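Long-range contact in periplasmic binding protein (Mycobacterium smegmatis, PDB 4MDY), which probably serves as the solute-binding component of an ABC transporter, most likely capturing an iron compound for import into the cell: residues G28-V33 / A144-A149. Sequence-based numbering, arbitrary orientation.
Sequences GPPQRV and AVFKNA
The aromatic ring of F146 lies against the chain at G28 and P29 and presents one face to the proline. P29 CD sits almost squarely over the ring, 4.1 Å from the centroid of F146 and only 2° off its normal, a CH-pi contact. P29 N lies above this same face but displaced toward the rim, while P29 CG comes down at the root of the ring, 4.1 Å from F146 CG. The far end of the ring reaches the glycine: F146 CE1 is 3.3 Å from G28 C, and F146 CZ lies 3.6 Å from G28 CA. With CG anti to its own carbonyl carbon (chi1 -68°), F146 extends its ring along the G28-P29 peptide.

P30 meets the turn one residue earlier. Its ring runs at about a right angle to the V145 side chain, P30 CG touching V145 CG1 at 4.1 Å, and P30 CD rests 4.0 Å from V145 CA. The same CD is near A144 O, a carbonyl buried here without a polar partner in the model. P30 and V145 both also touch L99 of strand 99-102, while I26 of strand 22-26 packs on F146. Beyond the prolines, D98 accepts hydrogen bonds from the backbone N of Q31 and R32, tying the loop to the start of strand 99-102.

F146, with positive phi (67°), is the C-prime residue of the Schellman motif that ends helix 134-144; its backbone N and that of K147 bond back to carbonyls in the last turn. The contact thus joins the proline-containing loop between strands 22-26 and 33-35 to the Schellman-capped end of helix 134-144, just before helix 148-168, the long helix linking the two lobes in the class III periplasmic binding protein fold.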
loop_
_atom_site.group_PDB
_atom_site.type_symbol
_atom_site.label_atom_id
_atom_site.label_comp_id
_atom_site.label_asym_id
_atom_site.label_seq_id
_atom_site.Cartn_x
_atom_site.Cartn_y
_atom_site.Cartn_z
ATOM N N GLY A 28 -16.630 12.033 -18.977
ATOM C CA GLY A 28 -17.011 12.933 -17.891
ATOM C C GLY A 28 -16.843 12.243 -16.553
ATOM O O GLY A 28 -16.417 11.095 -16.513
ATOM N N PRO A 29 -17.150 12.947 -15.447
ATOM C CA PRO A 29 -17.072 12.345 -14.113
ATOM C C PRO A 29 -17.851 11.026 -14.027
ATOM O O PRO A 29 -19.045 10.997 -14.322
ATOM C CB PRO A 29 -17.696 13.413 -13.221
ATOM C CG PRO A 29 -17.380 14.691 -13.920
ATOM C CD PRO A 29 -17.529 14.371 -15.381
ATOM N N PRO A 30 -17.169 9.936 -13.646
ATOM C CA PRO A 30 -17.774 8.615 -13.734
ATOM C C PRO A 30 -18.764 8.341 -12.607
ATOM O O PRO A 30 -18.511 8.696 -11.466
ATOM C CB PRO A 30 -16.572 7.679 -13.643
ATOM C CG PRO A 30 -15.581 8.440 -12.828
ATOM C CD PRO A 30 -15.744 9.864 -13.266
ATOM N N GLN A 31 -19.879 7.709 -12.950
ATOM C CA GLN A 31 -20.967 7.427 -12.003
ATOM C C GLN A 31 -20.858 6.047 -11.353
ATOM O O GLN A 31 -21.331 5.853 -10.230
ATOM C CB GLN A 31 -22.319 7.509 -12.721
ATOM C CG GLN A 31 -22.507 8.740 -13.595
ATOM C CD GLN A 31 -22.505 10.019 -12.792
ATOM O OE1 GLN A 31 -21.516 10.754 -12.779
ATOM N NE2 GLN A 31 -23.608 10.287 -12.105
ATOM N N ARG A 32 -20.264 5.095 -12.070
ATOM C CA ARG A 32 -20.143 3.716 -11.621
ATOM C C ARG A 32 -18.707 3.202 -11.775
ATOM O O ARG A 32 -18.342 2.620 -12.800
ATOM C CB ARG A 32 -21.102 2.821 -12.417
ATOM C CG ARG A 32 -22.573 3.095 -12.151
ATOM C CD ARG A 32 -23.463 2.190 -12.991
ATOM N NE ARG A 32 -23.407 0.781 -12.578
ATOM C CZ ARG A 32 -24.015 0.284 -11.503
ATOM N NH1 ARG A 32 -24.727 1.071 -10.702
ATOM N NH2 ARG A 32 -23.905 -1.010 -11.217
ATOM N N VAL A 33 -17.904 3.383 -10.733
ATOM C CA VAL A 33 -16.502 3.004 -10.779
ATOM C C VAL A 33 -16.237 1.640 -10.132
ATOM O O VAL A 33 -16.606 1.392 -8.981
ATOM C CB VAL A 33 -15.619 4.066 -10.083
ATOM C CG1 VAL A 33 -14.149 3.727 -10.255
ATOM C CG2 VAL A 33 -15.901 5.448 -10.642
ATOM N N ALA A 144 -8.361 10.660 -13.771
ATOM C CA ALA A 144 -9.467 9.917 -14.371
ATOM C C ALA A 144 -10.836 10.225 -13.756
ATOM O O ALA A 144 -11.866 10.058 -14.427
ATOM C CB ALA A 144 -9.188 8.429 -14.268
ATOM N N VAL A 145 -10.857 10.646 -12.490
ATOM C CA VAL A 145 -12.125 10.951 -11.814
ATOM C C VAL A 145 -12.361 12.452 -11.644
ATOM O O VAL A 145 -13.269 12.864 -10.914
ATOM C CB VAL A 145 -12.262 10.195 -10.464
ATOM C CG1 VAL A 145 -12.042 8.707 -10.681
ATOM C CG2 VAL A 145 -11.325 10.731 -9.383
ATOM N N PHE A 146 -11.546 13.253 -12.337
ATOM C CA PHE A 146 -11.737 14.697 -12.450
ATOM C C PHE A 146 -11.526 15.427 -11.116
ATOM O O PHE A 146 -12.189 16.420 -10.833
ATOM C CB PHE A 146 -13.124 15.018 -13.036
ATOM C CG PHE A 146 -13.297 14.613 -14.476
ATOM C CD1 PHE A 146 -13.436 13.278 -14.839
ATOM C CD2 PHE A 146 -13.365 15.582 -15.473
ATOM C CE1 PHE A 146 -13.607 12.912 -16.165
ATOM C CE2 PHE A 146 -13.540 15.219 -16.801
ATOM C CZ PHE A 146 -13.662 13.883 -17.149
ATOM N N LYS A 147 -10.601 14.919 -10.306
ATOM C CA LYS A 147 -10.311 15.475 -8.981
ATOM C C LYS A 147 -8.799 15.516 -8.751
ATOM O O LYS A 147 -8.293 15.237 -7.663
ATOM C CB LYS A 147 -11.032 14.667 -7.897
ATOM C CG LYS A 147 -12.541 14.631 -8.109
ATOM C CD LYS A 147 -13.311 14.174 -6.892
ATOM C CE LYS A 147 -14.759 13.859 -7.235
ATOM N NZ LYS A 147 -15.560 13.508 -6.017
ATOM N N ASN A 148 -8.079 15.876 -9.803
ATOM C CA ASN A 148 -6.625 15.926 -9.738
ATOM C C ASN A 148 -6.091 16.981 -8.769
ATOM O O ASN A 148 -5.055 16.765 -8.142
ATOM C CB ASN A 148 -6.021 16.104 -11.133
ATOM C CG ASN A 148 -6.717 17.185 -11.933
ATOM O OD1 ASN A 148 -7.839 16.990 -12.416
ATOM N ND2 ASN A 148 -6.059 18.335 -12.076
ATOM N N ALA A 149 -6.795 18.105 -8.626
ATOM C CA ALA A 149 -6.369 19.153 -7.681
ATOM C C ALA A 149 -6.366 18.644 -6.231
ATOM O O ALA A 149 -5.407 18.834 -5.489
ATOM C CB ALA A 149 -7.255 20.385 -7.815
#